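Long-range contacts in L-aspartate semialdehyde sulfurtransferase (Methanocaldococcus jannaschii, PDB 3KPC), which probably makes homocysteine from aspartate semialdehyde and sulfide, and binds S-adenosylmethionine and methylthioadenosine through the C-terminal CBS domain pair described here: residues Pro12-His17 with His32-Leu37; Pro38-His43 with Arg105-Ile110; Gly44-Ile49 with Pro99-Tyr104. All blocks are in the same frame, centred on the assembly; numbering follows the deposited sequence.

Contact 1: residues Pro12-His17 with His32-Leu37; sequences PPITAH and HNINHL. With MTA (5'-deoxy-5'-methylthioadenosine), chain C; SAM (S-adenosylmethionine), chain B.
Ile14 and His32 meet through a CH-pi contact: Ile14 CD1 stands over one face of the imidazole, 4.0 Å from the centroid of the His32 ring and displaced toward its rim. The isoleucine puts CG1 anti to its own carbonyl carbon (chi1 -57°), which leaves CG2 between His32 ND1 and Ile34 CD1, with Ile14 CG2 4.2 Å from Ile34 CD1. Deeper in, Leu37 sets its two methyls against the first segment: Leu37 CD1 lies against the Ile14 carbonyl, and Leu37 CD2 is 4.0 Å from Ala16 CB. This apolar seam joins two segments of the first CBS motif that both line the methylthioadenosine site, which residues of the second motif complete. Ile14 N donates to MTA N1 at 2.8 Å, and MTA N6 returns a nearly straight bond (173°) to Ile14 O. The other amino hydrogen goes to His36 O, 2.9 Å from MTA N6, while Ile34 CG2 lies over one face of the purine. Further out, helix 22-32 ends in a Schellman motif at Asn33, and its Ile28 and Leu29 back Leu37. Asn35 ND2 donates to a carboxylate oxygen of a SAM molecule most of whose other hydrogen bonds come from the second subunit. Because backbone groups read N1 as an acceptor and N6 as a double donor, the site is matched to a neutral adenine and would probably disfavour a 6-oxo purine.

Contact 2: residues Pro38-His43 with Arg105-Ile110; sequences PIVDEH and RRVVGI. With MTA (5'-deoxy-5'-methylthioadenosine), chain C.
Pro38 and Val107 have the closest CA atoms across the two segments, 7.9 Å apart, in strands 38-40 and 107-110, which run almost exactly antiparallel (171°) with axes 9.8 Å apart. That spacing is about twice the distance between hydrogen-bonded strands, so the two belong to separate two-stranded sheets that face each other: one from each CBS motif of the pair, with their apolar residues filling the space between. The pairing of two such motifs into a compact module is the hallmark of CBS domains. Val107 supplies the middle of the interface. With CG2 anti to its carbonyl carbon, that methyl is presented to both residues of the opposing strand that point inward, reaching Val40 CG1 at 3.8 Å and Pro38 CB at 4.3 Å. Val40 brings its CG1 methyl across at a slant, whereas the proline is met at CB. The same ring extends the seam toward the nucleotide: Pro38 CG packs on Ile110 CD1 at 4.3 Å, and Pro38 CD lies beside the amino group of the methylthioadenosine. Ile110 then turns its other branch onto the base, with CG2 in the cramped slot between backbone N and carbonyl carbon, and Ile110 CG2 comes within 3.3 Å of MTA C5. It presses on the purine face opposite the one met by Ile34. At the far, solvent-facing end the packing gives way to polar groups. An Asx turn folds the segment 38-43 back, Asp41 OD1 receiving His43 N from above its carboxylate plane. Nearby, the Arg106 chain bends at chi3 (-57°), with His43 O oblique to its guanidinium, 2.9 Å from Arg106 NH1.

Contact 3: residues Gly44-Ile49 with Pro99-Tyr104; sequences GKLVGI and PVVDDY. With SAM (S-adenosylmethionine), chain D.
Pro99 meets Ile49 at the start of the second segment: Pro99 CG lies 3.9 Å from Ile49 CD1, the two side chains slanting past one another. The proline also reaches the ligand and Leu46. Its CD approaches the amino group of the S-adenosylmethionine adenine, with Pro99 CD 3.7 Å from SAM N6, and its CG is touched by Leu46. Ile49 also lines the site, because placing CG1 anti to the backbone N (chi1 -165°) sends CD1 to the proline and leaves CG2 over the base, where Ile49 CG2 is 3.8 Å from SAM C5. Val100 points away from the first segment and packs on Val108 and Val111 of its own hairpin, and Val101 returns to the interface. There Leu46 CD2 reaches Val101 CG1 at 4.1 Å, the side chains crossing at about a right angle. These strands, 46-49 and 99-101, run antiparallel at 170° with their axes 10.4 Å apart, the wide spacing of two sheets stacked face to face in a CBS motif pair. Asp102 then ends the strand with an Asx turn, its OD1 accepting from Tyr104 N at 2.9 Å and from the backbone N of Arg106. Tyr104 contributes its carbonyl rather than its ring: the aliphatic stem of Lys45 runs along that oxygen, Lys45 CG lying 3.4 Å from Tyr104 O.

Overall arrangement
Contacts 2 and 3, whose centres are about 4 Å apart, are two halves of one interface between the CBS motifs, related by the internal repeat. Each couples an isoleucine and a proline from opposite hairpins at a nucleotide base: contact 2 at methylthioadenosine, contact 3 at S-adenosylmethionine. Matching beta bulges, Val108 and Gly109 facing Val100 and Val47 and Gly48 facing Ile39, shape both hairpins. Backbone bonds tie the halves together, Arg105 O lying 2.8 Å from Leu46 N. Contact 1, about 10 Å from the centre of contact 2, is joined to it through Ala16 O and Val40 N, 2.8 Å apart, and supplies further residues of the methylthioadenosine pocket, whose ligand Ser10 and Asp115 also bond.

Contact 1: residues Pro12-His17 with His32-Leu37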
loop_
_atom_site.group_PDB
_atom_site.type_symbol
_atom_site.label_atom_id
_atom_site.label_comp_id
_atom_site.label_asym_id
_atom_site.label_seq_id
_atom_site.Cartn_x
_atom_site.Cartn_y
_atom_site.Cartn_z
ATOM N N PRO A 12 18.931 0.595 3.539
ATOM C CA PRO A 12 19.247 0.782 2.127
ATOM C C PRO A 12 18.029 0.494 1.261
ATOM O O PRO A 12 17.118 -0.217 1.699
ATOM C CB PRO A 12 20.347 -0.253 1.875
ATOM C CG PRO A 12 20.068 -1.332 2.851
ATOM C CD PRO A 12 19.555 -0.631 4.077
ATOM N N PRO A 13 18.000 1.053 0.041
ATOM C CA PRO A 13 16.869 0.750 -0.818
ATOM C C PRO A 13 16.970 -0.669 -1.368
ATOM O O PRO A 13 18.068 -1.144 -1.677
ATOM C CB PRO A 13 16.998 1.777 -1.943
ATOM C CG PRO A 13 18.444 2.092 -2.014
ATOM C CD PRO A 13 19.007 1.906 -0.632
ATOM N N ILE A 14 15.829 -1.343 -1.455
ATOM C CA ILE A 14 15.740 -2.621 -2.143
ATOM C C ILE A 14 15.301 -2.315 -3.570
ATOM O O ILE A 14 14.236 -1.731 -3.782
ATOM C CB ILE A 14 14.719 -3.574 -1.457
ATOM C CG1 ILE A 14 15.071 -3.801 0.024
ATOM C CG2 ILE A 14 14.606 -4.900 -2.218
ATOM C CD1 ILE A 14 16.452 -4.408 0.286
ATOM N N THR A 15 16.130 -2.678 -4.546
ATOM C CA THR A 15 15.830 -2.414 -5.958
ATOM C C THR A 15 16.037 -3.669 -6.795
ATOM O O THR A 15 16.562 -4.671 -6.306
ATOM C CB THR A 15 16.719 -1.286 -6.537
ATOM O OG1 THR A 15 18.095 -1.691 -6.513
ATOM C CG2 THR A 15 16.554 0.017 -5.760
ATOM N N ALA A 16 15.629 -3.609 -8.060
ATOM C CA ALA A 16 15.871 -4.705 -8.989
ATOM C C ALA A 16 16.070 -4.178 -10.401
ATOM O O ALA A 16 15.719 -3.036 -10.704
ATOM C CB ALA A 16 14.720 -5.702 -8.950
ATOM N N HIS A 17 16.642 -5.015 -11.257
ATOM C CA HIS A 17 16.752 -4.715 -12.678
ATOM C C HIS A 17 15.482 -5.174 -13.404
ATOM O O HIS A 17 14.733 -6.006 -12.884
ATOM C CB HIS A 17 18.018 -5.363 -13.255
ATOM C CG HIS A 17 19.278 -4.897 -12.590
ATOM N ND1 HIS A 17 19.629 -3.566 -12.533
ATOM C CD2 HIS A 17 20.258 -5.571 -11.941
ATOM C CE1 HIS A 17 20.770 -3.438 -11.879
ATOM N NE2 HIS A 17 21.175 -4.641 -11.512
ATOM N N HIS A 32 11.079 -9.269 1.638
ATOM C CA HIS A 32 11.431 -8.040 2.347
ATOM C C HIS A 32 10.269 -7.341 3.027
ATOM O O HIS A 32 10.460 -6.318 3.694
ATOM C CB HIS A 32 12.142 -7.082 1.400
ATOM C CG HIS A 32 13.517 -7.534 1.048
ATOM N ND1 HIS A 32 13.811 -8.185 -0.130
ATOM C CD2 HIS A 32 14.672 -7.483 1.750
ATOM C CE1 HIS A 32 15.095 -8.491 -0.149
ATOM N NE2 HIS A 32 15.641 -8.076 0.980
ATOM N N ASN A 33 9.074 -7.901 2.861
ATOM C CA ASN A 33 7.875 -7.392 3.514
ATOM C C ASN A 33 7.562 -5.959 3.093
ATOM O O ASN A 33 7.304 -5.082 3.925
ATOM C CB ASN A 33 8.034 -7.491 5.028
ATOM C CG ASN A 33 6.910 -8.240 5.675
ATOM O OD1 ASN A 33 6.288 -7.749 6.614
ATOM N ND2 ASN A 33 6.638 -9.446 5.187
ATOM N N ILE A 34 7.598 -5.742 1.783
ATOM C CA ILE A 34 7.422 -4.425 1.188
ATOM C C ILE A 34 6.418 -4.501 0.043
ATOM O O ILE A 34 6.102 -5.589 -0.445
ATOM C CB ILE A 34 8.770 -3.862 0.659
ATOM C CG1 ILE A 34 9.414 -4.842 -0.337
ATOM C CG2 ILE A 34 9.718 -3.555 1.826
ATOM C CD1 ILE A 34 10.643 -4.313 -1.058
ATOM N N ASN A 35 5.925 -3.343 -0.386
ATOM C CA ASN A 35 4.996 -3.256 -1.507
ATOM C C ASN A 35 5.566 -2.471 -2.683
ATOM O O ASN A 35 4.898 -2.328 -3.706
ATOM C CB ASN A 35 3.680 -2.615 -1.061
ATOM C CG ASN A 35 2.879 -3.511 -0.148
ATOM O OD1 ASN A 35 2.235 -4.458 -0.598
ATOM N ND2 ASN A 35 2.911 -3.217 1.146
ATOM N N HIS A 36 6.789 -1.962 -2.535
ATOM C CA HIS A 36 7.410 -1.122 -3.569
ATOM C C HIS A 36 8.772 -1.630 -3.991
ATOM O O HIS A 36 9.610 -1.969 -3.153
ATOM C CB HIS A 36 7.556 0.322 -3.090
ATOM C CG HIS A 36 6.264 0.950 -2.694
ATOM N ND1 HIS A 36 5.697 0.751 -1.455
ATOM C CD2 HIS A 36 5.399 1.731 -3.383
ATOM C CE1 HIS A 36 4.546 1.396 -1.388
ATOM N NE2 HIS A 36 4.340 2.000 -2.545
ATOM N N LEU A 37 8.991 -1.652 -5.300
ATOM C CA LEU A 37 10.241 -2.126 -5.861
ATOM C C LEU A 37 10.687 -1.210 -6.998
ATOM O O LEU A 37 10.254 -1.381 -8.143
ATOM C CB LEU A 37 10.103 -3.579 -6.337
ATOM C CG LEU A 37 11.373 -4.273 -6.846
ATOM C CD1 LEU A 37 12.433 -4.409 -5.753
ATOM C CD2 LEU A 37 11.038 -5.630 -7.440
HETATM C CS MTA C . 6.301 -0.766 0.834
HETATM S "S5'" MTA C . 5.578 -0.458 2.424
HETATM C "C5'" MTA C . 6.820 -1.353 3.465
HETATM C "C4'" MTA C . 7.733 -0.445 4.359
HETATM O "O4'" MTA C . 9.127 -0.853 4.198
HETATM C "C2'" MTA C . 8.974 1.398 3.340
HETATM O "O2'" MTA C . 9.601 2.576 4.003
HETATM C "C3'" MTA C . 7.626 1.034 3.965
HETATM O "O3'" MTA C . 7.352 1.869 5.157
HETATM C "C1'" MTA C . 9.853 0.157 3.433
HETATM N N9 MTA C . 10.104 -0.140 1.983
HETATM C C8 MTA C . 9.203 -0.176 0.996
HETATM N N7 MTA C . 9.799 -0.451 -0.164
HETATM C C5 MTA C . 11.096 -0.582 0.081
HETATM C C6 MTA C . 12.202 -0.860 -0.709
HETATM N N6 MTA C . 12.067 -1.059 -2.021
HETATM N N1 MTA C . 13.413 -0.910 -0.131
HETATM C C2 MTA C . 13.560 -0.723 1.173
HETATM N N3 MTA C . 12.527 -0.452 1.955
HETATM C C4 MTA C . 11.289 -0.379 1.440
HETATM N N SAM B . 3.714 -3.344 5.721
HETATM C CA SAM B . 3.422 -4.144 4.492
HETATM C C SAM B . 1.914 -4.121 4.181
HETATM O O SAM B . 1.126 -3.482 4.880
HETATM O OXT SAM B . 1.453 -4.745 3.225
HETATM C CB SAM B . 3.920 -5.596 4.643
HETATM C CG SAM B . 3.632 -6.199 6.022
HETATM S SD SAM B . 1.867 -6.587 6.313
HETATM C CE SAM B . 2.037 -7.534 7.817
HETATM C "C5'" SAM B . 1.312 -7.875 5.131
HETATM C "C4'" SAM B . -0.007 -8.527 5.556
HETATM O "O4'" SAM B . -0.813 -7.493 6.160
HETATM C "C3'" SAM B . -0.865 -9.078 4.409
HETATM O "O3'" SAM B . -0.918 -10.503 4.533
HETATM C "C2'" SAM B . -2.245 -8.463 4.662
HETATM O "O2'" SAM B . -3.299 -9.429 4.516
HETATM C "C1'" SAM B . -2.121 -8.038 6.126
HETATM N N9 SAM B . -3.103 -6.989 6.487
HETATM C C8 SAM B . -3.404 -5.893 5.788
HETATM N N7 SAM B . -4.339 -5.193 6.434
HETATM C C5 SAM B . -4.632 -5.849 7.555
HETATM C C6 SAM B . -5.509 -5.633 8.616
HETATM N N6 SAM B . -6.293 -4.556 8.648
HETATM N N1 SAM B . -5.559 -6.525 9.623
HETATM C C2 SAM B . -4.789 -7.606 9.618
HETATM N N3 SAM B . -3.944 -7.841 8.623
HETATM C C4 SAM B . -3.846 -6.990 7.586
#

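Contact 2: residues Pro38-His43 with Arg105-Ile110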
loop_
_atom_site.group_PDB
_atom_site.type_symbol
_atom_site.label_atom_id
_atom_site.label_comp_id
_atom_site.label_asym_id
_atom_site.label_seq_id
_atom_site.Cartn_x
_atom_site.Cartn_y
_atom_site.Cartn_z
ATOM N N PRO A 38 11.536 -0.214 -6.678
ATOM C CA PRO A 38 12.146 0.608 -7.717
ATOM C C PRO A 38 12.952 -0.271 -8.677
ATOM O O PRO A 38 13.683 -1.162 -8.237
ATOM C CB PRO A 38 13.080 1.535 -6.929
ATOM C CG PRO A 38 12.487 1.595 -5.563
ATOM C CD PRO A 38 11.938 0.221 -5.325
ATOM N N ILE A 39 12.792 -0.026 -9.976
ATOM C CA ILE A 39 13.540 -0.736 -11.008
ATOM C C ILE A 39 14.648 0.184 -11.504
ATOM O O ILE A 39 14.394 1.348 -11.834
ATOM C CB ILE A 39 12.622 -1.165 -12.184
ATOM C CG1 ILE A 39 11.393 -1.942 -11.676
ATOM C CG2 ILE A 39 13.401 -1.969 -13.221
ATOM C CD1 ILE A 39 11.698 -3.243 -10.919
ATOM N N VAL A 40 15.877 -0.324 -11.523
ATOM C CA VAL A 40 17.039 0.487 -11.880
ATOM C C VAL A 40 17.823 -0.148 -13.023
ATOM O O VAL A 40 17.761 -1.365 -13.233
ATOM C CB VAL A 40 17.979 0.734 -10.659
ATOM C CG1 VAL A 40 17.284 1.582 -9.598
ATOM C CG2 VAL A 40 18.483 -0.586 -10.066
ATOM N N ASP A 41 18.551 0.685 -13.763
ATOM C CA ASP A 41 19.409 0.197 -14.834
ATOM C C ASP A 41 20.729 -0.337 -14.271
ATOM O O ASP A 41 20.907 -0.419 -13.051
ATOM C CB ASP A 41 19.616 1.265 -15.932
ATOM C CG ASP A 41 20.443 2.467 -15.464
ATOM O OD1 ASP A 41 21.066 2.420 -14.383
ATOM O OD2 ASP A 41 20.470 3.475 -16.207
ATOM N N GLU A 42 21.643 -0.698 -15.166
ATOM C CA GLU A 42 22.911 -1.312 -14.774
ATOM C C GLU A 42 23.830 -0.355 -14.004
ATOM O O GLU A 42 24.764 -0.793 -13.326
ATOM C CB GLU A 42 23.630 -1.919 -15.990
ATOM C CG GLU A 42 23.482 -1.145 -17.304
ATOM C CD GLU A 42 22.309 -1.625 -18.151
ATOM O OE1 GLU A 42 22.555 -2.339 -19.154
ATOM O OE2 GLU A 42 21.141 -1.296 -17.811
ATOM N N HIS A 43 23.541 0.943 -14.101
ATOM C CA HIS A 43 24.285 1.983 -13.380
ATOM C C HIS A 43 23.585 2.410 -12.082
ATOM O O HIS A 43 24.011 3.368 -11.425
ATOM C CB HIS A 43 24.507 3.206 -14.281
ATOM C CG HIS A 43 24.863 2.862 -15.695
ATOM N ND1 HIS A 43 26.044 2.238 -16.034
ATOM C CD2 HIS A 43 24.191 3.050 -16.855
ATOM C CE1 HIS A 43 26.085 2.056 -17.342
ATOM N NE2 HIS A 43 24.972 2.540 -17.864
ATOM N N ARG A 105 19.527 10.547 -10.465
ATOM C CA ARG A 105 18.485 9.501 -10.468
ATOM C C ARG A 105 18.906 8.141 -9.855
ATOM O O ARG A 105 18.256 7.116 -10.096
ATOM C CB ARG A 105 17.801 9.354 -11.853
ATOM C CG ARG A 105 16.254 9.123 -11.763
ATOM C CD ARG A 105 15.575 9.203 -13.187
ATOM N NE ARG A 105 14.144 8.837 -13.159
ATOM C CZ ARG A 105 13.158 9.623 -12.700
ATOM N NH1 ARG A 105 13.424 10.855 -12.197
ATOM N NH2 ARG A 105 11.898 9.176 -12.740
ATOM N N ARG A 106 19.962 8.146 -9.049
ATOM C CA ARG A 106 20.338 6.970 -8.265
ATOM C C ARG A 106 19.422 6.847 -7.041
ATOM O O ARG A 106 19.149 7.847 -6.375
ATOM C CB ARG A 106 21.795 7.110 -7.837
ATOM C CG ARG A 106 22.390 5.887 -7.158
ATOM C CD ARG A 106 23.883 6.101 -6.983
ATOM N NE ARG A 106 24.544 6.376 -8.259
ATOM C CZ ARG A 106 25.013 5.442 -9.082
ATOM N NH1 ARG A 106 24.901 4.155 -8.773
ATOM N NH2 ARG A 106 25.598 5.792 -10.219
ATOM N N VAL A 107 18.951 5.634 -6.748
ATOM C CA VAL A 107 18.017 5.418 -5.634
ATOM C C VAL A 107 18.763 5.280 -4.309
ATOM O O VAL A 107 19.623 4.410 -4.153
ATOM C CB VAL A 107 17.095 4.190 -5.862
ATOM C CG1 VAL A 107 16.099 4.034 -4.716
ATOM C CG2 VAL A 107 16.345 4.322 -7.180
ATOM N N VAL A 108 18.422 6.153 -3.365
ATOM C CA VAL A 108 19.069 6.167 -2.057
ATOM C C VAL A 108 18.126 5.730 -0.927
ATOM O O VAL A 108 18.561 5.534 0.215
ATOM C CB VAL A 108 19.724 7.545 -1.754
ATOM C CG1 VAL A 108 20.798 7.871 -2.809
ATOM C CG2 VAL A 108 18.684 8.656 -1.697
ATOM N N GLY A 109 16.846 5.564 -1.244
ATOM C CA GLY A 109 15.871 5.080 -0.269
ATOM C C GLY A 109 14.463 5.180 -0.808
ATOM O O GLY A 109 14.267 5.424 -2.000
ATOM N N ILE A 110 13.479 4.988 0.061
ATOM C CA ILE A 110 12.079 5.141 -0.332
ATOM C C ILE A 110 11.252 5.632 0.849
ATOM O O ILE A 110 11.520 5.284 2.004
ATOM C CB ILE A 110 11.494 3.821 -0.927
ATOM C CG1 ILE A 110 10.117 4.072 -1.569
ATOM C CG2 ILE A 110 11.388 2.751 0.142
ATOM C CD1 ILE A 110 9.739 3.080 -2.664
HETATM C CS MTA C . 6.301 -0.766 0.834
HETATM S "S5'" MTA C . 5.578 -0.458 2.424
HETATM C "C5'" MTA C . 6.820 -1.353 3.465
HETATM C "C4'" MTA C . 7.733 -0.445 4.359
HETATM O "O4'" MTA C . 9.127 -0.853 4.198
HETATM C "C2'" MTA C . 8.974 1.398 3.340
HETATM O "O2'" MTA C . 9.601 2.576 4.003
HETATM C "C3'" MTA C . 7.626 1.034 3.965
HETATM O "O3'" MTA C . 7.352 1.869 5.157
HETATM C "C1'" MTA C . 9.853 0.157 3.433
HETATM N N9 MTA C . 10.104 -0.140 1.983
HETATM C C8 MTA C . 9.203 -0.176 0.996
HETATM N N7 MTA C . 9.799 -0.451 -0.164
HETATM C C5 MTA C . 11.096 -0.582 0.081
HETATM C C6 MTA C . 12.202 -0.860 -0.709
HETATM N N6 MTA C . 12.067 -1.059 -2.021
HETATM N N1 MTA C . 13.413 -0.910 -0.131
HETATM C C2 MTA C . 13.560 -0.723 1.173
HETATM N N3 MTA C . 12.527 -0.452 1.955
HETATM C C4 MTA C . 11.289 -0.379 1.440
#

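Contact 3: residues Gly44-Ile49 with Pro99-Tyr104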
loop_
_atom_site.group_PDB
_atom_site.type_symbol
_atom_site.label_atom_id
_atom_site.label_comp_id
_atom_site.label_asym_id
_atom_site.label_seq_id
_atom_site.Cartn_x
_atom_site.Cartn_y
_atom_site.Cartn_z
ATOM N N GLY A 44 22.514 1.703 -11.721
ATOM C CA GLY A 44 21.745 2.024 -10.513
ATOM C C GLY A 44 20.790 3.204 -10.633
ATOM O O GLY A 44 20.261 3.677 -9.625
ATOM N N LYS A 45 20.560 3.678 -11.856
ATOM C CA LYS A 45 19.671 4.818 -12.074
ATOM C C LYS A 45 18.230 4.375 -12.327
ATOM O O LYS A 45 17.991 3.397 -13.037
ATOM C CB LYS A 45 20.214 5.713 -13.195
ATOM C CG LYS A 45 21.550 6.353 -12.806
ATOM C CD LYS A 45 22.277 6.998 -13.971
ATOM C CE LYS A 45 23.627 7.578 -13.505
ATOM N NZ LYS A 45 24.541 6.535 -12.954
ATOM N N LEU A 46 17.282 5.097 -11.735
ATOM C CA LEU A 46 15.858 4.740 -11.791
ATOM C C LEU A 46 15.294 4.705 -13.214
ATOM O O LEU A 46 15.449 5.667 -13.972
ATOM C CB LEU A 46 15.046 5.717 -10.930
ATOM C CG LEU A 46 13.586 5.405 -10.599
ATOM C CD1 LEU A 46 13.458 4.160 -9.732
ATOM C CD2 LEU A 46 12.955 6.598 -9.892
ATOM N N VAL A 47 14.640 3.597 -13.563
ATOM C CA VAL A 47 13.974 3.467 -14.868
ATOM C C VAL A 47 12.467 3.186 -14.752
ATOM O O VAL A 47 11.718 3.364 -15.718
ATOM C CB VAL A 47 14.652 2.402 -15.779
ATOM C CG1 VAL A 47 16.078 2.817 -16.140
ATOM C CG2 VAL A 47 14.631 1.017 -15.135
ATOM N N GLY A 48 12.027 2.750 -13.575
ATOM C CA GLY A 48 10.613 2.465 -13.350
ATOM C C GLY A 48 10.322 2.044 -11.927
ATOM O O GLY A 48 11.220 2.023 -11.084
ATOM N N ILE A 49 9.063 1.714 -11.655
ATOM C CA ILE A 49 8.669 1.190 -10.347
ATOM C C ILE A 49 7.606 0.096 -10.490
ATOM O O ILE A 49 6.710 0.180 -11.337
ATOM C CB ILE A 49 8.211 2.321 -9.366
ATOM C CG1 ILE A 49 8.149 1.812 -7.916
ATOM C CG2 ILE A 49 6.895 2.966 -9.827
ATOM C CD1 ILE A 49 7.983 2.906 -6.855
ATOM N N PRO A 99 10.275 6.723 -4.581
ATOM C CA PRO A 99 11.704 6.508 -4.384
ATOM C C PRO A 99 12.415 7.824 -4.098
ATOM O O PRO A 99 12.049 8.862 -4.655
ATOM C CB PRO A 99 12.166 5.947 -5.735
ATOM C CG PRO A 99 10.931 5.369 -6.350
ATOM C CD PRO A 99 9.833 6.296 -5.920
ATOM N N VAL A 100 13.414 7.771 -3.222
ATOM C CA VAL A 100 14.252 8.925 -2.926
ATOM C C VAL A 100 15.486 8.815 -3.807
ATOM O O VAL A 100 16.182 7.796 -3.783
ATOM C CB VAL A 100 14.669 8.960 -1.439
ATOM C CG1 VAL A 100 15.403 10.256 -1.116
ATOM C CG2 VAL A 100 13.445 8.802 -0.544
ATOM N N VAL A 101 15.749 9.856 -4.591
ATOM C CA VAL A 101 16.852 9.833 -5.551
ATOM C C VAL A 101 17.807 11.010 -5.371
ATOM O O VAL A 101 17.419 12.057 -4.839
ATOM C CB VAL A 101 16.340 9.799 -7.025
ATOM C CG1 VAL A 101 15.551 8.523 -7.305
ATOM C CG2 VAL A 101 15.515 11.045 -7.361
ATOM N N ASP A 102 19.052 10.836 -5.813
ATOM C CA ASP A 102 19.997 11.948 -5.888
ATOM C C ASP A 102 19.810 12.707 -7.214
ATOM O O ASP A 102 18.903 12.372 -7.989
ATOM C CB ASP A 102 21.444 11.463 -5.663
ATOM C CG ASP A 102 21.963 10.578 -6.797
ATOM O OD1 ASP A 102 21.368 10.547 -7.897
ATOM O OD2 ASP A 102 22.997 9.910 -6.582
ATOM N N ASP A 103 20.642 13.714 -7.480
ATOM C CA ASP A 103 20.448 14.572 -8.665
ATOM C C ASP A 103 20.656 13.845 -10.005
ATOM O O ASP A 103 20.341 14.387 -11.069
ATOM C CB ASP A 103 21.339 15.822 -8.584
ATOM C CG ASP A 103 20.810 16.870 -7.607
ATOM O OD1 ASP A 103 19.604 16.846 -7.272
ATOM O OD2 ASP A 103 21.610 17.730 -7.178
ATOM N N TYR A 104 21.170 12.616 -9.935
ATOM C CA TYR A 104 21.478 11.812 -11.126
ATOM C C TYR A 104 20.635 10.531 -11.208
ATOM O O TYR A 104 20.974 9.579 -11.922
ATOM C CB TYR A 104 22.994 11.557 -11.209
ATOM C CG TYR A 104 23.745 12.869 -11.265
ATOM C CD1 TYR A 104 23.834 13.589 -12.460
ATOM C CD2 TYR A 104 24.310 13.431 -10.116
ATOM C CE1 TYR A 104 24.495 14.818 -12.520
ATOM C CE2 TYR A 104 24.974 14.661 -10.165
ATOM C CZ TYR A 104 25.061 15.348 -11.370
ATOM O OH TYR A 104 25.716 16.559 -11.423
HETATM N N SAM D . -3.695 4.501 -4.877
HETATM C CA SAM D . -3.439 3.080 -5.267
HETATM C C SAM D . -1.936 2.760 -5.173
HETATM O O SAM D . -1.124 3.603 -4.791
HETATM O OXT SAM D . -1.504 1.649 -5.482
HETATM C CB SAM D . -3.966 2.790 -6.687
HETATM C CG SAM D . -3.669 3.912 -7.689
HETATM S SD SAM D . -1.908 4.033 -8.174
HETATM C CE SAM D . -2.076 5.179 -9.534
HETATM C "C5'" SAM D . -1.399 2.503 -9.046
HETATM C "C4'" SAM D . -0.088 2.679 -9.818
HETATM O "O4'" SAM D . 0.749 3.553 -9.032
HETATM C "C3'" SAM D . 0.741 1.401 -10.004
HETATM O "O3'" SAM D . 0.765 1.081 -11.400
HETATM C "C2'" SAM D . 2.137 1.801 -9.518
HETATM O "O2'" SAM D . 3.167 1.344 -10.409
HETATM C "C1'" SAM D . 2.044 3.327 -9.560
HETATM N N9 SAM D . 3.054 3.970 -8.687
HETATM C C8 SAM D . 3.367 3.634 -7.435
HETATM N N7 SAM D . 4.327 4.443 -6.981
HETATM C C5 SAM D . 4.623 5.303 -7.953
HETATM C C6 SAM D . 5.521 6.360 -8.086
HETATM N N6 SAM D . 6.328 6.704 -7.083
HETATM N N1 SAM D . 5.568 7.044 -9.245
HETATM C C2 SAM D . 4.774 6.726 -10.260
HETATM N N3 SAM D . 3.910 5.724 -10.166
HETATM C C4 SAM D . 3.814 5.000 -9.036
#